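Local coordinates for lipolytic enzyme, G-D-S-L family (Bacteroides thetaiotaomicron, PDB 7BR2), which metabolises the drug diltiazem as a gut microbial serine esterase of the SGNH (GDSL) hydrolase family, at residues A22-N27 with G33-F38; Q119-F124 with R167-R172; I163-Q166 with A171-G174. One frame throughout, in Å; residues are numbered along the deposited sequence.

Contact 1 of 3, residues A22-N27 with G33-F38; sequences AVFLGN and GRYHSF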
ATOM      1  N   ALA A  22      10.812  -6.351   3.052  1.00 26.13           N
ATOM      2  CA  ALA A  22      10.453  -5.794   1.753  1.00 30.33           C
ATOM      3  C   ALA A  22      10.624  -4.281   1.792  1.00 26.60           C
ATOM      4  O   ALA A  22       9.859  -3.586   2.467  1.00 28.30           O
ATOM      5  CB  ALA A  22       9.018  -6.171   1.396  1.00 24.41           C
ATOM      6  N   VAL A  23      11.611  -3.763   1.055  1.00 28.91           N
ATOM      7  CA  VAL A  23      11.891  -2.330   1.008  1.00 24.90           C
ATOM      8  C   VAL A  23      11.357  -1.777  -0.302  1.00 29.42           C
ATOM      9  O   VAL A  23      11.686  -2.293  -1.380  1.00 28.15           O
ATOM     10  CB  VAL A  23      13.393  -2.045   1.142  1.00 26.02           C
ATOM     11  CG1 VAL A  23      13.648  -0.541   1.071  1.00 22.86           C
ATOM     12  CG2 VAL A  23      13.960  -2.645   2.439  1.00 27.38           C
ATOM     13  N   PHE A  24      10.547  -0.709  -0.214  1.00 27.60           N
ATOM     14  CA  PHE A  24       9.970  -0.035  -1.382  1.00 29.41           C
ATOM     15  C   PHE A  24      10.745   1.250  -1.645  1.00 31.30           C
ATOM     16  O   PHE A  24      10.500   2.272  -1.002  1.00 28.48           O
ATOM     17  CB  PHE A  24       8.494   0.269  -1.154  1.00 26.17           C
ATOM     18  CG  PHE A  24       7.614  -0.938  -1.206  1.00 28.96           C
ATOM     19  CD1 PHE A  24       7.407  -1.710  -0.073  1.00 29.99           C
ATOM     20  CD2 PHE A  24       6.986  -1.305  -2.389  1.00 26.55           C
ATOM     21  CE1 PHE A  24       6.586  -2.843  -0.112  1.00 31.61           C
ATOM     22  CE2 PHE A  24       6.166  -2.415  -2.441  1.00 31.02           C
ATOM     23  CZ  PHE A  24       5.968  -3.194  -1.298  1.00 29.41           C
ATOM     24  N   LEU A  25      11.661   1.202  -2.607  1.00 25.64           N
ATOM     25  CA  LEU A  25      12.480   2.358  -2.932  1.00 28.10           C
ATOM     26  C   LEU A  25      11.744   3.271  -3.914  1.00 31.86           C
ATOM     27  O   LEU A  25      11.271   2.814  -4.967  1.00 33.05           O
ATOM     28  CB  LEU A  25      13.815   1.891  -3.516  1.00 25.77           C
ATOM     29  CG  LEU A  25      14.668   2.890  -4.301  1.00 31.52           C
ATOM     30  CD1 LEU A  25      15.049   4.071  -3.436  1.00 29.38           C
ATOM     31  CD2 LEU A  25      15.905   2.180  -4.793  1.00 30.58           C
ATOM     32  N   GLY A  26      11.647   4.558  -3.589  1.00 29.12           N
ATOM     33  CA  GLY A  26      10.885   5.406  -4.490  1.00 33.14           C
ATOM     34  C   GLY A  26      11.083   6.883  -4.235  1.00 32.93           C
ATOM     35  O   GLY A  26      12.016   7.299  -3.545  1.00 35.76           O
ATOM     36  N   ASN A  27      10.181   7.680  -4.821  1.00 30.92           N
ATOM     37  CA  ASN A  27      10.243   9.126  -4.648  1.00 29.28           C
ATOM     38  C   ASN A  27       9.151   9.617  -3.706  1.00 29.98           C
ATOM     39  O   ASN A  27       8.828   8.934  -2.721  1.00 31.06           O
ATOM     40  CB  ASN A  27      10.156   9.848  -6.004  1.00 32.02           C
ATOM     41  CG  ASN A  27       8.940   9.440  -6.833  1.00 38.17           C
ATOM     42  OD1 ASN A  27       7.920   8.979  -6.298  1.00 32.99           O
ATOM     43  ND2 ASN A  27       9.040   9.637  -8.151  1.00 27.66           N
ATOM     44  N   GLY A  33       3.447   8.554   0.746  1.00 29.42           N
ATOM     45  CA  GLY A  33       2.257   7.772   0.489  1.00 32.82           C
ATOM     46  C   GLY A  33       2.135   6.517   1.348  1.00 29.84           C
ATOM     47  O   GLY A  33       3.031   6.137   2.094  1.00 31.86           O
ATOM     48  N   ARG A  34       0.999   5.830   1.177  1.00 29.45           N
ATOM     49  CA  ARG A  34       0.643   4.723   2.053  1.00 26.28           C
ATOM     50  C   ARG A  34       0.491   3.379   1.351  1.00 26.92           C
ATOM     51  O   ARG A  34       0.154   2.392   2.016  1.00 29.58           O
ATOM     52  CB  ARG A  34      -0.659   5.046   2.797  1.00 28.05           C
ATOM     53  CG  ARG A  34      -0.513   6.019   3.977  1.00 25.84           C
ATOM     54  CD  ARG A  34      -1.879   6.301   4.564  1.00 23.23           C
ATOM     55  NE  ARG A  34      -1.877   7.209   5.713  1.00 29.57           N
ATOM     56  CZ  ARG A  34      -1.785   8.539   5.639  1.00 32.72           C
ATOM     57  NH1 ARG A  34      -1.642   9.156   4.471  1.00 28.52           N
ATOM     58  NH2 ARG A  34      -1.821   9.257   6.750  1.00 32.65           N
ATOM     59  N   TYR A  35       0.764   3.288   0.053  1.00 27.39           N
ATOM     60  CA  TYR A  35       0.528   2.024  -0.629  1.00 29.34           C
ATOM     61  C   TYR A  35       1.295   0.895   0.046  1.00 30.52           C
ATOM     62  O   TYR A  35       0.771  -0.216   0.196  1.00 29.40           O
ATOM     63  CB  TYR A  35       0.889   2.129  -2.113  1.00 28.54           C
ATOM     64  CG  TYR A  35       2.367   2.247  -2.436  1.00 30.10           C
ATOM     65  CD1 TYR A  35       3.201   1.119  -2.481  1.00 22.89           C
ATOM     66  CD2 TYR A  35       2.925   3.477  -2.751  1.00 32.43           C
ATOM     67  CE1 TYR A  35       4.569   1.232  -2.790  1.00 24.82           C
ATOM     68  CE2 TYR A  35       4.281   3.601  -3.074  1.00 25.82           C
ATOM     69  CZ  TYR A  35       5.095   2.477  -3.097  1.00 30.89           C
ATOM     70  OH  TYR A  35       6.432   2.618  -3.406  1.00 27.07           O
ATOM     71  N   HIS A  36       2.527   1.170   0.489  1.00 30.96           N
ATOM     72  CA  HIS A  36       3.319   0.141   1.150  1.00 25.89           C
ATOM     73  C   HIS A  36       2.733  -0.201   2.508  1.00 27.06           C
ATOM     74  O   HIS A  36       2.729  -1.374   2.915  1.00 25.07           O
ATOM     75  CB  HIS A  36       4.781   0.588   1.274  1.00 32.40           C
ATOM     76  CG  HIS A  36       4.952   2.039   1.621  1.00 31.29           C
ATOM     77  ND1 HIS A  36       4.806   2.526   2.904  1.00 26.08           N
ATOM     78  CD2 HIS A  36       5.284   3.103   0.850  1.00 28.41           C
ATOM     79  CE1 HIS A  36       5.017   3.831   2.904  1.00 29.10           C
ATOM     80  NE2 HIS A  36       5.318   4.204   1.673  1.00 30.32           N
ATOM     81  N   SER A  37       2.207   0.805   3.209  1.00 25.65           N
ATOM     82  CA  SER A  37       1.521   0.547   4.472  1.00 29.72           C
ATOM     83  C   SER A  37       0.242  -0.266   4.250  1.00 30.01           C
ATOM     84  O   SER A  37      -0.088  -1.151   5.046  1.00 36.71           O
ATOM     85  CB  SER A  37       1.221   1.872   5.176  1.00 27.15           C
ATOM     86  OG  SER A  37       0.711   1.666   6.482  1.00 23.53           O
ATOM     87  N   PHE A  38      -0.481   0.011   3.165  1.00 31.42           N
ATOM     88  CA  PHE A  38      -1.695  -0.744   2.857  1.00 28.86           C
ATOM     89  C   PHE A  38      -1.359  -2.190   2.489  1.00 25.60           C
ATOM     90  O   PHE A  38      -2.081  -3.126   2.863  1.00 25.25           O
ATOM     91  CB  PHE A  38      -2.443  -0.037   1.721  1.00 28.23           C
ATOM     92  CG  PHE A  38      -2.971   1.341   2.089  1.00 30.52           C
ATOM     93  CD1 PHE A  38      -3.162   1.703   3.419  1.00 26.78           C
ATOM     94  CD2 PHE A  38      -3.283   2.267   1.096  1.00 31.04           C
ATOM     95  CE1 PHE A  38      -3.652   2.956   3.751  1.00 27.81           C
ATOM     96  CE2 PHE A  38      -3.763   3.534   1.424  1.00 28.69           C
ATOM     97  CZ  PHE A  38      -3.959   3.875   2.751  1.00 27.35           C
TER

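Contact 2 of 3, residues Q119-F124 with R167-R172; sequences QMEKRF and RESAAR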
ATOM      1  N   GLN A 119      23.494   2.631 -13.261  1.00 38.94           N
ATOM      2  CA  GLN A 119      24.301   2.566 -12.046  1.00 40.94           C
ATOM      3  C   GLN A 119      23.597   1.713 -10.996  1.00 32.70           C
ATOM      4  O   GLN A 119      24.177   0.774 -10.425  1.00 34.97           O
ATOM      5  CB  GLN A 119      24.527   3.987 -11.532  1.00 39.35           C
ATOM      6  CG  GLN A 119      25.382   4.889 -12.435  1.00 37.22           C
ATOM      7  CD  GLN A 119      26.759   4.324 -12.699  1.00 45.25           C
ATOM      8  OE1 GLN A 119      26.990   3.640 -13.694  1.00 47.52           O
ATOM      9  NE2 GLN A 119      27.676   4.578 -11.779  1.00 50.94           N
ATOM     10  N   MET A 120      22.317   1.999 -10.774  1.00 33.68           N
ATOM     11  CA  MET A 120      21.565   1.190  -9.812  1.00 35.48           C
ATOM     12  C   MET A 120      21.523  -0.281 -10.230  1.00 40.17           C
ATOM     13  O   MET A 120      21.724  -1.177  -9.401  1.00 37.06           O
ATOM     14  CB  MET A 120      20.146   1.731  -9.655  1.00 34.55           C
ATOM     15  CG  MET A 120      20.057   3.153  -9.134  1.00 31.52           C
ATOM     16  SD  MET A 120      18.333   3.548  -8.823  1.00 46.38           S
ATOM     17  CE  MET A 120      18.235   2.903  -7.187  1.00 41.33           C
ATOM     18  N   GLU A 121      21.288  -0.532 -11.519  1.00 38.31           N
ATOM     19  CA  GLU A 121      21.141  -1.879 -12.058  1.00 39.52           C
ATOM     20  C   GLU A 121      22.387  -2.693 -11.787  1.00 37.61           C
ATOM     21  O   GLU A 121      22.316  -3.854 -11.360  1.00 31.94           O
ATOM     22  CB  GLU A 121      20.901  -1.781 -13.561  1.00 38.55           C
ATOM     23  CG  GLU A 121      20.476  -3.036 -14.267  1.00 42.79           C
ATOM     24  CD  GLU A 121      20.573  -2.875 -15.775  1.00 44.44           C
ATOM     25  OE1 GLU A 121      21.202  -1.899 -16.232  1.00 46.17           O
ATOM     26  OE2 GLU A 121      20.015  -3.713 -16.503  1.00 52.61           O
ATOM     27  N   LYS A 122      23.544  -2.088 -12.057  1.00 33.41           N
ATOM     28  CA  LYS A 122      24.808  -2.712 -11.705  1.00 32.25           C
ATOM     29  C   LYS A 122      24.853  -3.051 -10.219  1.00 38.87           C
ATOM     30  O   LYS A 122      25.278  -4.151  -9.845  1.00 37.97           O
ATOM     31  CB  LYS A 122      25.969  -1.801 -12.096  1.00 35.69           C
ATOM     32  CG  LYS A 122      27.293  -2.338 -11.606  1.00 49.62           C
ATOM     33  CD  LYS A 122      28.494  -1.674 -12.269  1.00 56.07           C
ATOM     34  CE  LYS A 122      29.744  -2.550 -12.055  1.00 58.06           C
ATOM     35  NZ  LYS A 122      30.019  -2.838 -10.609  1.00 55.99           N
ATOM     36  N   ARG A 123      24.402  -2.128  -9.349  1.00 36.12           N
ATOM     37  CA  ARG A 123      24.423  -2.452  -7.918  1.00 33.06           C
ATOM     38  C   ARG A 123      23.509  -3.628  -7.598  1.00 34.78           C
ATOM     39  O   ARG A 123      23.870  -4.507  -6.812  1.00 32.61           O
ATOM     40  CB  ARG A 123      24.034  -1.250  -7.049  1.00 28.10           C
ATOM     41  CG  ARG A 123      24.818   0.014  -7.294  1.00 32.51           C
ATOM     42  CD  ARG A 123      26.264  -0.074  -6.759  1.00 37.53           C
ATOM     43  NE  ARG A 123      26.428  -0.812  -5.503  1.00 36.83           N
ATOM     44  CZ  ARG A 123      26.430  -0.245  -4.292  1.00 37.87           C
ATOM     45  NH1 ARG A 123      26.610  -0.989  -3.203  1.00 32.94           N
ATOM     46  NH2 ARG A 123      26.248   1.067  -4.167  1.00 26.53           N
ATOM     47  N   PHE A 124      22.319  -3.655  -8.195  1.00 33.66           N
ATOM     48  CA  PHE A 124      21.357  -4.711  -7.906  1.00 31.19           C
ATOM     49  C   PHE A 124      21.873  -6.070  -8.358  1.00 35.82           C
ATOM     50  O   PHE A 124      21.648  -7.083  -7.686  1.00 36.52           O
ATOM     51  CB  PHE A 124      20.011  -4.386  -8.557  1.00 33.45           C
ATOM     52  CG  PHE A 124      19.387  -3.098  -8.064  1.00 35.98           C
ATOM     53  CD1 PHE A 124      19.679  -2.597  -6.798  1.00 35.05           C
ATOM     54  CD2 PHE A 124      18.540  -2.368  -8.882  1.00 34.39           C
ATOM     55  CE1 PHE A 124      19.109  -1.412  -6.347  1.00 31.39           C
ATOM     56  CE2 PHE A 124      17.966  -1.181  -8.448  1.00 34.10           C
ATOM     57  CZ  PHE A 124      18.246  -0.701  -7.177  1.00 34.61           C
ATOM     58  N   ARG A 167      11.285  -2.765 -17.549  1.00 44.76           N
ATOM     59  CA  ARG A 167      10.766  -4.091 -17.891  1.00 46.74           C
ATOM     60  C   ARG A 167      11.829  -4.927 -18.596  1.00 43.11           C
ATOM     61  O   ARG A 167      12.059  -6.092 -18.246  1.00 42.92           O
ATOM     62  CB  ARG A 167       9.498  -3.959 -18.750  1.00 44.98           C
ATOM     63  CG  ARG A 167       8.765  -5.287 -19.042  1.00 50.37           C
ATOM     64  CD  ARG A 167       7.745  -5.179 -20.210  1.00 54.82           C
ATOM     65  NE  ARG A 167       6.634  -4.237 -19.987  1.00 67.77           N
ATOM     66  CZ  ARG A 167       5.472  -4.549 -19.398  1.00 69.24           C
ATOM     67  NH1 ARG A 167       5.241  -5.786 -18.963  1.00 64.27           N
ATOM     68  NH2 ARG A 167       4.526  -3.625 -19.243  1.00 60.15           N
ATOM     69  N   GLU A 168      12.515  -4.333 -19.573  1.00 43.82           N
ATOM     70  CA  GLU A 168      13.498  -5.098 -20.328  1.00 39.43           C
ATOM     71  C   GLU A 168      14.734  -5.410 -19.497  1.00 47.57           C
ATOM     72  O   GLU A 168      15.308  -6.503 -19.634  1.00 44.85           O
ATOM     73  CB  GLU A 168      13.869  -4.343 -21.604  1.00 41.78           C
ATOM     74  CG  GLU A 168      12.635  -4.082 -22.459  1.00 58.31           C
ATOM     75  CD  GLU A 168      12.853  -3.098 -23.592  1.00 64.74           C
ATOM     76  OE1 GLU A 168      13.992  -2.605 -23.759  1.00 67.34           O
ATOM     77  OE2 GLU A 168      11.867  -2.807 -24.311  1.00 70.46           O
ATOM     78  N   SER A 169      15.146  -4.490 -18.611  1.00 46.56           N
ATOM     79  CA  SER A 169      16.231  -4.814 -17.688  1.00 42.27           C
ATOM     80  C   SER A 169      15.850  -5.998 -16.806  1.00 38.00           C
ATOM     81  O   SER A 169      16.659  -6.911 -16.588  1.00 42.27           O
ATOM     82  CB  SER A 169      16.589  -3.585 -16.844  1.00 47.91           C
ATOM     83  OG  SER A 169      17.634  -3.872 -15.925  1.00 39.90           O
ATOM     84  N   ALA A 170      14.608  -6.010 -16.315  1.00 39.86           N
ATOM     85  CA  ALA A 170      14.141  -7.118 -15.490  1.00 37.48           C
ATOM     86  C   ALA A 170      14.189  -8.425 -16.264  1.00 41.29           C
ATOM     87  O   ALA A 170      14.587  -9.468 -15.730  1.00 38.99           O
ATOM     88  CB  ALA A 170      12.718  -6.841 -15.005  1.00 37.61           C
ATOM     89  N   ALA A 171      13.807  -8.375 -17.536  1.00 43.51           N
ATOM     90  CA  ALA A 171      13.878  -9.568 -18.370  1.00 44.74           C
ATOM     91  C   ALA A 171      15.313 -10.064 -18.496  1.00 42.10           C
ATOM     92  O   ALA A 171      15.584 -11.258 -18.331  1.00 43.76           O
ATOM     93  CB  ALA A 171      13.290  -9.275 -19.749  1.00 45.95           C
ATOM     94  N   ARG A 172      16.255  -9.156 -18.748  1.00 40.18           N
ATOM     95  CA  ARG A 172      17.645  -9.581 -18.905  1.00 44.33           C
ATOM     96  C   ARG A 172      18.204 -10.191 -17.632  1.00 47.63           C
ATOM     97  O   ARG A 172      18.987 -11.147 -17.685  1.00 47.15           O
ATOM     98  CB  ARG A 172      18.553  -8.416 -19.281  1.00 44.94           C
ATOM     99  CG  ARG A 172      18.294  -7.756 -20.579  1.00 52.47           C
ATOM    100  CD  ARG A 172      19.523  -6.959 -20.916  1.00 50.34           C
ATOM    101  NE  ARG A 172      19.631  -5.799 -20.047  1.00 51.91           N
ATOM    102  CZ  ARG A 172      18.926  -4.687 -20.207  1.00 54.55           C
ATOM    103  NH1 ARG A 172      18.053  -4.591 -21.205  1.00 47.24           N
ATOM    104  NH2 ARG A 172      19.087  -3.675 -19.362  1.00 53.23           N
TER
HETATM  105  O   HOH W   1      21.922  -5.445 -17.600  1.00 50.73           O

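Contact 3 of 3, residues I163-Q166 with A171-G174; sequences IEYQ and ARNG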
ATOM      1  N   ILE A 163       9.649   3.122 -17.852  1.00 35.36           N
ATOM      2  CA  ILE A 163       9.107   1.869 -17.339  1.00 41.31           C
ATOM      3  C   ILE A 163       9.412   0.711 -18.285  1.00 44.08           C
ATOM      4  O   ILE A 163       9.693  -0.405 -17.840  1.00 48.66           O
ATOM      5  CB  ILE A 163       7.602   2.017 -17.076  1.00 41.87           C
ATOM      6  CG1 ILE A 163       7.391   3.052 -15.968  1.00 38.89           C
ATOM      7  CG2 ILE A 163       7.004   0.673 -16.701  1.00 40.41           C
ATOM      8  CD1 ILE A 163       5.964   3.340 -15.627  1.00 41.63           C
ATOM      9  N   GLU A 164       9.396   0.955 -19.598  1.00 43.74           N
ATOM     10  CA  GLU A 164       9.772  -0.096 -20.544  1.00 48.15           C
ATOM     11  C   GLU A 164      11.243  -0.457 -20.416  1.00 46.35           C
ATOM     12  O   GLU A 164      11.613  -1.636 -20.526  1.00 43.25           O
ATOM     13  CB  GLU A 164       9.435   0.319 -21.980  1.00 49.70           C
ATOM     14  CG  GLU A 164       8.154  -0.300 -22.546  1.00 53.08           C
ATOM     15  CD  GLU A 164       8.057  -1.821 -22.299  1.00 62.71           C
ATOM     16  OE1 GLU A 164       8.891  -2.577 -22.859  1.00 59.56           O
ATOM     17  OE2 GLU A 164       7.138  -2.267 -21.573  1.00 61.73           O
ATOM     18  N   TYR A 165      12.102   0.539 -20.187  1.00 45.42           N
ATOM     19  CA  TYR A 165      13.498   0.210 -19.921  1.00 45.72           C
ATOM     20  C   TYR A 165      13.624  -0.655 -18.664  1.00 51.78           C
ATOM     21  O   TYR A 165      14.410  -1.617 -18.634  1.00 48.19           O
ATOM     22  CB  TYR A 165      14.337   1.472 -19.786  1.00 45.45           C
ATOM     23  CG  TYR A 165      15.807   1.164 -19.877  1.00 42.94           C
ATOM     24  CD1 TYR A 165      16.508   0.691 -18.770  1.00 46.12           C
ATOM     25  CD2 TYR A 165      16.490   1.312 -21.068  1.00 43.69           C
ATOM     26  CE1 TYR A 165      17.849   0.382 -18.846  1.00 42.15           C
ATOM     27  CE2 TYR A 165      17.844   1.015 -21.156  1.00 46.77           C
ATOM     28  CZ  TYR A 165      18.514   0.547 -20.040  1.00 45.29           C
ATOM     29  OH  TYR A 165      19.852   0.249 -20.123  1.00 48.37           O
ATOM     30  N   GLN A 166      12.833  -0.343 -17.629  1.00 43.86           N
ATOM     31  CA  GLN A 166      12.797  -1.194 -16.442  1.00 44.41           C
ATOM     32  C   GLN A 166      12.377  -2.619 -16.790  1.00 46.84           C
ATOM     33  O   GLN A 166      13.013  -3.586 -16.355  1.00 45.47           O
ATOM     34  CB  GLN A 166      11.836  -0.617 -15.408  1.00 44.25           C
ATOM     35  CG  GLN A 166      12.376   0.484 -14.560  1.00 39.32           C
ATOM     36  CD  GLN A 166      11.365   0.917 -13.533  1.00 43.37           C
ATOM     37  OE1 GLN A 166      10.418   1.637 -13.847  1.00 45.04           O
ATOM     38  NE2 GLN A 166      11.543   0.462 -12.297  1.00 38.00           N
ATOM     39  N   ALA A 171      13.807  -8.375 -17.536  1.00 43.51           N
ATOM     40  CA  ALA A 171      13.878  -9.568 -18.370  1.00 44.74           C
ATOM     41  C   ALA A 171      15.313 -10.064 -18.496  1.00 42.10           C
ATOM     42  O   ALA A 171      15.584 -11.258 -18.331  1.00 43.76           O
ATOM     43  CB  ALA A 171      13.290  -9.275 -19.749  1.00 45.95           C
ATOM     44  N   ARG A 172      16.255  -9.156 -18.748  1.00 40.18           N
ATOM     45  CA  ARG A 172      17.645  -9.581 -18.905  1.00 44.33           C
ATOM     46  C   ARG A 172      18.204 -10.191 -17.632  1.00 47.63           C
ATOM     47  O   ARG A 172      18.987 -11.147 -17.685  1.00 47.15           O
ATOM     48  CB  ARG A 172      18.553  -8.416 -19.281  1.00 44.94           C
ATOM     49  CG  ARG A 172      18.294  -7.756 -20.579  1.00 52.47           C
ATOM     50  CD  ARG A 172      19.523  -6.959 -20.916  1.00 50.34           C
ATOM     51  NE  ARG A 172      19.631  -5.799 -20.047  1.00 51.91           N
ATOM     52  CZ  ARG A 172      18.926  -4.687 -20.207  1.00 54.55           C
ATOM     53  NH1 ARG A 172      18.053  -4.591 -21.205  1.00 47.24           N
ATOM     54  NH2 ARG A 172      19.087  -3.675 -19.362  1.00 53.23           N
ATOM     55  N   ASN A 173      17.878  -9.603 -16.484  1.00 53.11           N
ATOM     56  CA  ASN A 173      18.576  -9.925 -15.250  1.00 47.24           C
ATOM     57  C   ASN A 173      17.865 -10.958 -14.391  1.00 40.78           C
ATOM     58  O   ASN A 173      18.379 -11.316 -13.330  1.00 46.88           O
ATOM     59  CB  ASN A 173      18.814  -8.637 -14.465  1.00 44.36           C
ATOM     60  CG  ASN A 173      19.693  -7.679 -15.226  1.00 44.60           C
ATOM     61  OD1 ASN A 173      20.825  -8.022 -15.555  1.00 47.27           O
ATOM     62  ND2 ASN A 173      19.192  -6.483 -15.514  1.00 40.17           N
ATOM     63  N   GLY A 174      16.716 -11.459 -14.820  1.00 39.24           N
ATOM     64  CA  GLY A 174      16.036 -12.456 -14.022  1.00 40.35           C
ATOM     65  C   GLY A 174      15.286 -11.871 -12.852  1.00 43.05           C
ATOM     66  O   GLY A 174      15.116 -12.542 -11.829  1.00 45.21           O
TER
HETATM   67  O   HOH W   2      16.564  -2.335 -20.537  1.00 48.05           O

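Contact 1 of 3, residues A22-N27 with G33-F38
Phe24, in strand 21-26, and His36, in the first turn of helix 35-46, bring the two backbones closest, with Phe24 CA 7.1 Å from His36 CA. No hydrogen bond joins the segments, so the contact belongs to three buried side chains. The Phe24 ring receives two different partners. His36 CB lies over one of its faces, 4.2 Å from the centroid, a CH-pi contact made by the aliphatic root of the histidine. Tyr35 comes in with its edge: CE1 reaches Phe24 CD2 at 3.5 Å, and the ring planes stand at 82° in an offset edge-to-face pair. Tyr35 CG sits between its backbone N and carbonyl carbon (chi1 70°), which carries the ring across the start of the helix to the phenylalanine. His36 CG takes a similar position (chi1 40°), and its CD2 lies 3.9 Å above the centre of the Tyr35 ring. Phenylalanine suits the strand position because it offers a wholly apolar surface to both neighbours. Tyrosine and histidine can instead pack their carbon atoms here while their polar ends are satisfied by Thr30 of the short helix 28-32, Tyr35 OH by Thr30 OG1 and His36 NE2 by Thr30 O. The three side chains thus join the first strand of the SGNH alpha/beta fold to helix 35-46; the strand leads through Asn27 directly into Ser28, probably the nucleophile, as in other SGNH hydrolases. Strand 21-26 runs between strands 53-58 and 82-85; Phe220 of helix 210-223 meets Phe24 edge-to-face, and Met216 of that helix touches Tyr35.

Contact 2 of 3, residues Q119-F124 with R167-R172
Glu121 reaches from helix 102-125 to Ser169 and Arg172 of helix 155-173, a polar bridge between two helices packed against the parallel sheet of the alpha/beta SGNH fold. From CB the chain runs outward nearly straight: CG is anti to the backbone N (chi1 -169°), and the next torsion is extended too, giving the carboxylate the reach to cross between the helices. CG passes 3.4 Å from Ser169 OG, and CD comes nearer still to the same hydroxyl. The tip does its work through a single oxygen, OE2. Ser169 OG donates to it over a very short 2.5 Å. Serine fits because its short side chain, pointing at the glutamate, puts a hydroxyl donor right at the carboxylate. Arg172, one turn further along, supplies the charge: Arg172 NH2 forms a salt bridge to Glu121 OE2 at 3.0 Å, and OE2 receives it on its syn lone pair, with an N-H...O angle of 146°. The oxygen is tilted 20° from the guanidinium plane, and the two side chains cross at about a right angle. Arg172 bends at chi3, folding its head back until one guanidinium face lies over Ser169 CA. Asn173 ND2 also donates to OE2, which would probably favour a charged carboxylate at this partly exposed site. Trp175 touches Glu121 and Ser169, while Phe124 and Ala170 of the two helices both pack on Met134 of strand 131-136. A water donates to Glu121 OE2 at 2.8 Å and accepts a weak, longer bond from Arg172 NE.

Contact 3 of 3, residues I163-Q166 with A171-G174
Tyr165 meets Arg172 two turns further along helix 155-173, at the surface of the protein. Just before it, Ile163 turns its branched, apolar chain to Phe177 and Asp179 of strand 176-179, and Glu164 pairs with Arg167 through a salt bridge within the helix. Tyr165 then supplies both a backbone and a side-chain approach to the arginine. A water takes the main part: it donates to Tyr165 O at 3.0 Å and accepts from Arg172 NH1 at 2.8 Å. The same water lies over the centre of the tyrosine ring. The direct approach is looser, with Tyr165 OH 4.1 Å from Arg172 NH2 and ring and guanidinium planes 69° apart. Tyr165 CG is anti to the backbone N (chi1 -165°), beside the carbonyl carbon, which brings the ring beneath the water held by its own carbonyl. Arginine suits the site because its several N-H groups can serve this water and Glu121 together. The helix ends in a Schellman motif at Gly174, whose positive phi suits a residue without a side chain. This is the helix of the beta-alpha-beta unit between strands 131-136 and 176-179; Tyr165 also leans on Tyr110, Ile114 and Gln118 of helix 102-125.

In the fold
From the N terminus, contact 1 forms first, closing the short helical connection (28-32) between strand 21-26 and helix 35-46 before the other two begin. The chain next lays down edge strand 53-58 and inner strand 82-85 before reaching helix 102-125, where contact 2 opens; it closes some 43 residues later on helix 155-173, enclosing strand 131-136. Contact 3 stays within that second helix, and its later segment overlaps that of contact 2 in Ala171 and Arg172, with centres about 6 Å apart. Contact 1 lies about 20 Å from both, measured between centres, yet Leu25 CD2 packs against Met120 CE at 3.4 Å, linking strand 21-26 to helix 102-125.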